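Local coordinates for EGF family domain-containing protein (Toxoplasma gondii, PDB 4Z80) that binds a peptide of the rhoptry neck protein TgRON2L1 and so probably takes part in the moving junction during host-cell invasion, at residues R116-I121 against G215-Y220. Sequence-based numbering, arbitrary orientation.
Sequences RWKNEI and GGHKGY
Both oxygens of the Glu-120 carboxylate accept hydrogen bonds. OE1 accepts the backbone N-H of Tyr-220 at 2.8 Å between Tyr-220 N and Glu-120 OE1, the donor coming from above the carboxylate plane, about 60° out of it. OE2 accepts a hydrogen bond from a water that also donates to Tyr-220 O, and a weak hydrogen bond from Ala-155 N. This is loop-to-strand packing in an AMA1-like, PAN-type ectodomain: a 3-10 turn, 116-118, runs into an extended loop lying on the short strand 218-219, whose two-stranded antiparallel sheet is completed by 238-239. One backbone bond joins the segments, from Glu-120 N to Lys-218 O, at 3.0 Å and almost straight (161°). Beyond CG the Glu-120 chain is extended (chi2 -172°), which carries the carboxylate across Gly-219; Glu-120 CD lies 3.2 Å from Gly-219 CA, where the absence of a side chain lets it settle on the backbone. The same OE1 meets the Tyr-220 ring at its edge, in plane, with Glu-120 OE1 3.4 Å from Tyr-220 CD1. The far end of that ring is fixed by a bond from its hydroxyl to Gly-156 O. The side chains of Asn-119 and Lys-218 run alongside one another, Asn-119 OD1 lying 3.9 Å from Lys-218 CD. Asn-119 ND2 is bound to Ile-148 O, which holds the amide's rotation, while OD1 accepts a hydrogen bond from each of two waters, which in turn accept from Lys-218 N and Lys-218 NZ. On the other flank, His-217 CB packs 3.8 Å from Lys-118 O, a carbonyl oxygen whose hydrogen bond comes from Arg-290 NH1. The imidazole is held through NE2 by Glu-288, and Gly-215 O lies over one face of the His-217 ring, 3.5 Å off its plane and nearer the edge than the centre.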
loop_
_atom_site.group_PDB
_atom_site.type_symbol
_atom_site.label_atom_id
_atom_site.label_comp_id
_atom_site.label_asym_id
_atom_site.label_seq_id
_atom_site.Cartn_x
_atom_site.Cartn_y
_atom_site.Cartn_z
ATOM N N ARG A 116 9.297 9.757 -6.943
ATOM C CA ARG A 116 9.780 10.346 -5.707
ATOM C C ARG A 116 9.399 9.510 -4.474
ATOM O O ARG A 116 10.149 9.474 -3.494
ATOM C CB ARG A 116 9.239 11.782 -5.594
ATOM C CG ARG A 116 9.525 12.493 -4.301
ATOM C CD ARG A 116 10.988 12.898 -4.123
ATOM N NE ARG A 116 11.012 13.722 -2.928
ATOM C CZ ARG A 116 10.825 15.038 -2.899
ATOM N NH1 ARG A 116 10.718 15.742 -4.023
ATOM N NH2 ARG A 116 10.780 15.651 -1.733
ATOM N N TRP A 117 8.250 8.838 -4.523
ATOM C CA TRP A 117 7.770 8.059 -3.381
ATOM C C TRP A 117 8.773 7.001 -2.923
ATOM O O TRP A 117 8.732 6.579 -1.772
ATOM C CB TRP A 117 6.425 7.385 -3.706
ATOM C CG TRP A 117 6.511 6.276 -4.717
ATOM C CD1 TRP A 117 6.332 6.381 -6.060
ATOM C CD2 TRP A 117 6.812 4.894 -4.457
ATOM N NE1 TRP A 117 6.501 5.151 -6.660
ATOM C CE2 TRP A 117 6.793 4.223 -5.694
ATOM C CE3 TRP A 117 7.077 4.164 -3.297
ATOM C CZ2 TRP A 117 7.042 2.852 -5.806
ATOM C CZ3 TRP A 117 7.328 2.801 -3.412
ATOM C CH2 TRP A 117 7.306 2.164 -4.653
ATOM N N LYS A 118 9.671 6.590 -3.810
ATOM C CA LYS A 118 10.610 5.515 -3.488
ATOM C C LYS A 118 11.663 5.912 -2.468
ATOM O O LYS A 118 12.270 5.039 -1.842
ATOM C CB LYS A 118 11.296 5.020 -4.759
ATOM C CG LYS A 118 10.345 4.340 -5.704
ATOM C CD LYS A 118 11.070 3.820 -6.927
ATOM C CE LYS A 118 10.103 3.207 -7.913
ATOM N NZ LYS A 118 10.798 2.774 -9.152
ATOM N N ASN A 119 11.917 7.207 -2.315
ATOM C CA ASN A 119 12.824 7.659 -1.259
ATOM C C ASN A 119 12.183 7.424 0.101
ATOM O O ASN A 119 10.957 7.450 0.225
ATOM C CB ASN A 119 13.168 9.139 -1.404
ATOM C CG ASN A 119 13.876 9.464 -2.702
ATOM O OD1 ASN A 119 14.194 8.585 -3.505
ATOM N ND2 ASN A 119 14.118 10.756 -2.919
ATOM N N GLU A 120 12.992 7.191 1.129
ATOM C CA GLU A 120 12.436 6.988 2.455
ATOM C C GLU A 120 11.800 8.250 3.022
ATOM O O GLU A 120 12.091 9.373 2.596
ATOM C CB GLU A 120 13.507 6.490 3.423
ATOM C CG GLU A 120 13.835 5.023 3.254
ATOM C CD GLU A 120 14.750 4.500 4.345
ATOM O OE1 GLU A 120 15.065 5.258 5.280
ATOM O OE2 GLU A 120 15.152 3.326 4.254
ATOM N N ILE A 121 10.936 8.045 4.007
ATOM C CA ILE A 121 10.340 9.137 4.766
ATOM C C ILE A 121 11.343 9.821 5.683
ATOM O O ILE A 121 12.430 9.295 5.957
ATOM C CB ILE A 121 9.139 8.633 5.614
ATOM C CG1 ILE A 121 9.601 7.642 6.703
ATOM C CG2 ILE A 121 8.093 7.997 4.707
ATOM C CD1 ILE A 121 8.484 7.170 7.642
ATOM N N GLY A 215 16.103 -3.223 -2.746
ATOM C CA GLY A 215 17.346 -2.475 -2.682
ATOM C C GLY A 215 17.476 -1.387 -3.727
ATOM O O GLY A 215 16.721 -1.345 -4.707
ATOM N N GLY A 216 18.435 -0.497 -3.504
ATOM C CA GLY A 216 18.800 0.506 -4.487
ATOM C C GLY A 216 18.202 1.870 -4.222
ATOM O O GLY A 216 18.356 2.771 -5.042
ATOM N N HIS A 217 17.544 2.027 -3.076
ATOM C CA HIS A 217 16.789 3.247 -2.781
ATOM C C HIS A 217 17.522 4.165 -1.815
ATOM O O HIS A 217 18.390 3.722 -1.064
ATOM C CB HIS A 217 15.424 2.890 -2.194
ATOM C CG HIS A 217 14.673 1.873 -2.990
ATOM N ND1 HIS A 217 14.241 2.112 -4.279
ATOM C CD2 HIS A 217 14.282 0.612 -2.690
ATOM C CE1 HIS A 217 13.615 1.040 -4.733
ATOM N NE2 HIS A 217 13.624 0.118 -3.787
ATOM N N LYS A 218 17.163 5.448 -1.827
ATOM C CA LYS A 218 17.722 6.408 -0.889
ATOM C C LYS A 218 17.044 6.277 0.466
ATOM O O LYS A 218 15.826 6.451 0.579
ATOM C CB LYS A 218 17.572 7.834 -1.432
ATOM C CG LYS A 218 18.404 8.087 -2.682
ATOM C CD LYS A 218 18.001 9.379 -3.386
ATOM C CE LYS A 218 18.470 9.396 -4.840
ATOM N NZ LYS A 218 17.821 8.323 -5.654
ATOM N N GLY A 219 17.832 5.979 1.497
ATOM C CA GLY A 219 17.294 5.720 2.820
ATOM C C GLY A 219 18.180 6.229 3.943
ATOM O O GLY A 219 19.231 6.832 3.714
ATOM N N TYR A 220 17.742 5.989 5.168
ATOM C CA TYR A 220 18.435 6.524 6.325
ATOM C C TYR A 220 19.739 5.781 6.556
ATOM O O TYR A 220 19.892 4.630 6.159
ATOM C CB TYR A 220 17.539 6.476 7.570
ATOM C CG TYR A 220 17.508 5.199 8.400
ATOM C CD1 TYR A 220 16.776 4.087 7.999
ATOM C CD2 TYR A 220 18.148 5.149 9.633
ATOM C CE1 TYR A 220 16.717 2.950 8.786
ATOM C CE2 TYR A 220 18.092 4.019 10.424
ATOM C CZ TYR A 220 17.381 2.922 9.995
ATOM O OH TYR A 220 17.324 1.802 10.795
HETATM O O HOH W 1 15.363 6.243 -3.928
HETATM O O HOH W 2 15.142 9.069 -6.254
HETATM O O HOH W 3 17.930 2.845 4.941
#